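Local coordinates for protein rifin (Plasmodium falciparum, PDB 7JZK) that is probably a variant surface antigen of the malaria parasite, whose V2 domain binds the LAIR1 ectodomain carried as an insert by an antibody, at residues 69-72 with 73-77. Residues are numbered along the deposited sequence; the frame is centred on the assembly and turned at random.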
ATOM      1  N   ASP B  69       1.081  -7.244  -3.815  1.00 45.93           N
ATOM      2  CA  ASP B  69       1.211  -5.840  -4.198  1.00 47.15           C
ATOM      3  C   ASP B  69      -0.138  -5.245  -4.527  1.00 47.26           C
ATOM      4  O   ASP B  69      -0.495  -4.173  -4.046  1.00 51.57           O
ATOM      5  CB  ASP B  69       2.146  -5.697  -5.407  1.00 45.09           C
ATOM      6  CG  ASP B  69       2.167  -4.275  -5.987  1.00 57.82           C
ATOM      7  OD1 ASP B  69       1.263  -3.925  -6.782  1.00 58.86           O
ATOM      8  OD2 ASP B  69       3.095  -3.493  -5.709  1.00 58.91           O
ATOM      9  N   THR B  70      -0.920  -5.941  -5.322  1.00 47.01           N
ATOM     10  CA  THR B  70      -2.218  -5.417  -5.715  1.00 48.88           C
ATOM     11  C   THR B  70      -3.111  -5.248  -4.489  1.00 49.39           C
ATOM     12  O   THR B  70      -3.760  -4.204  -4.313  1.00 49.09           O
ATOM     13  CB  THR B  70      -2.845  -6.388  -6.735  1.00 51.99           C
ATOM     14  OG1 THR B  70      -1.946  -6.547  -7.842  1.00 49.70           O
ATOM     15  CG2 THR B  70      -4.136  -5.832  -7.278  1.00 51.79           C
ATOM     16  N   GLN B  71      -3.076  -6.203  -3.571  1.00 45.20           N
ATOM     17  CA  GLN B  71      -3.893  -6.129  -2.335  1.00 45.17           C
ATOM     18  C   GLN B  71      -3.410  -4.987  -1.437  1.00 44.33           C
ATOM     19  O   GLN B  71      -4.253  -4.276  -0.907  1.00 42.37           O
ATOM     20  CB  GLN B  71      -3.875  -7.480  -1.625  1.00 42.16           C
ATOM     21  CG  GLN B  71      -4.817  -7.589  -0.443  1.00 44.26           C
ATOM     22  CD  GLN B  71      -5.114  -9.036  -0.151  1.00 50.97           C
ATOM     23  OE1 GLN B  71      -5.577  -9.778  -1.009  1.00 52.43           O
ATOM     24  NE2 GLN B  71      -4.848  -9.448   1.072  1.00 50.37           N
ATOM     25  N   MET B  72      -2.093  -4.832  -1.287  1.00 48.00           N
ATOM     26  CA  MET B  72      -1.556  -3.757  -0.451  1.00 43.38           C
ATOM     27  C   MET B  72      -1.941  -2.397  -1.008  1.00 46.27           C
ATOM     28  O   MET B  72      -2.284  -1.481  -0.251  1.00 42.75           O
ATOM     29  CB  MET B  72      -0.033  -3.869  -0.335  1.00 40.97           C
ATOM     30  CG  MET B  72       0.626  -2.836   0.577  1.00 42.81           C
ATOM     31  SD  MET B  72       2.372  -3.205   0.921  1.00 41.16           S
ATOM     32  CE  MET B  72       2.097  -4.597   2.030  1.00 40.01           C
ATOM     33  N   THR B  73      -1.869  -2.226  -2.330  1.00 43.78           N
ATOM     34  CA  THR B  73      -2.305  -0.947  -2.877  1.00 46.66           C
ATOM     35  C   THR B  73      -3.795  -0.739  -2.625  1.00 48.41           C
ATOM     36  O   THR B  73      -4.232   0.382  -2.317  1.00 46.33           O
ATOM     37  CB  THR B  73      -1.968  -0.850  -4.369  1.00 44.96           C
ATOM     38  OG1 THR B  73      -0.544  -0.930  -4.523  1.00 49.40           O
ATOM     39  CG2 THR B  73      -2.442   0.490  -4.966  1.00 36.62           C
ATOM     40  N   ALA B  74      -4.582  -1.817  -2.685  1.00 45.57           N
ATOM     41  CA  ALA B  74      -6.030  -1.659  -2.542  1.00 42.95           C
ATOM     42  C   ALA B  74      -6.514  -1.489  -1.100  1.00 45.73           C
ATOM     43  O   ALA B  74      -7.570  -0.876  -0.884  1.00 46.01           O
ATOM     44  CB  ALA B  74      -6.747  -2.845  -3.177  1.00 41.42           C
ATOM     45  N   SER B  75      -5.805  -2.021  -0.102  1.00 43.38           N
ATOM     46  CA  SER B  75      -6.337  -2.037   1.259  1.00 45.78           C
ATOM     47  C   SER B  75      -5.631  -1.076   2.215  1.00 47.20           C
ATOM     48  O   SER B  75      -5.973  -1.048   3.408  1.00 48.04           O
ATOM     49  CB  SER B  75      -6.317  -3.466   1.833  1.00 46.44           C
ATOM     50  OG  SER B  75      -5.110  -4.150   1.558  1.00 48.09           O
ATOM     51  N   CYS B  76      -4.652  -0.308   1.742  1.00 40.57           N
ATOM     52  CA  CYS B  76      -3.895   0.616   2.576  1.00 39.46           C
ATOM     53  C   CYS B  76      -3.863   1.986   1.926  1.00 34.67           C
ATOM     54  O   CYS B  76      -2.815   2.622   1.820  1.00 38.83           O
ATOM     55  CB  CYS B  76      -2.473   0.133   2.788  1.00 38.94           C
ATOM     56  SG  CYS B  76      -2.393  -1.530   3.385  1.00 43.10           S
ATOM     57  N   ASP B  77      -5.017   2.475   1.497  1.00 38.44           N
ATOM     58  CA  ASP B  77      -5.085   3.703   0.719  1.00 41.61           C
ATOM     59  C   ASP B  77      -5.661   4.865   1.523  1.00 45.11           C
ATOM     60  O   ASP B  77      -6.195   4.702   2.625  1.00 40.90           O
ATOM     61  CB  ASP B  77      -5.926   3.513  -0.547  1.00 38.36           C
ATOM     62  CG  ASP B  77      -7.382   3.188  -0.250  1.00 49.55           C
ATOM     63  OD1 ASP B  77      -7.675   2.219   0.496  1.00 55.01           O
ATOM     64  OD2 ASP B  77      -8.243   3.967  -0.712  1.00 52.09           O
TER
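S75 turns its hydroxyl back onto the last turn of helix 61-75, where OG gives a short hydrogen bond of 2.6 Å to Q71 O. With chi1 at 44°, OG sits between the serine's own N and carbonyl carbon and comes at Q71 O from above the carbonyl plane, 46° out of it. S75 N binds that oxygen too, at 2.9 Å, so two donors of one residue grip it. Two residues earlier T73 N bonds to D69 O at 2.9 Å. On this flank the D69 and T73 side chains run side by side in the same direction, D69 OD1 4.2 Å from T73 OG1; both reach Q108 NE2, T73 OG1 by a hydrogen bond and D69 OD2 by a weak one. M72 and C76 form the buried side: M72 CG, anti to the backbone N (chi1 -177°), lies 4.3 Å from C76 SG. C76 is the first residue to leave helical geometry, and its N makes a weak 3.3 Å bond to M72 O where the helix ends. The C76-C89 disulfide ties this end to helix 86-94, whose F88 also packs on Q71, M72 and S75. M72 and D69 touch I112 of helix 108-126, Q71 NE2 and OE1 hydrogen-bond to N43 O and N45 N at the small two-stranded sheet, and C76 contacts the LAIR1 chain through backbone hydrogen bonds and packing on its L44.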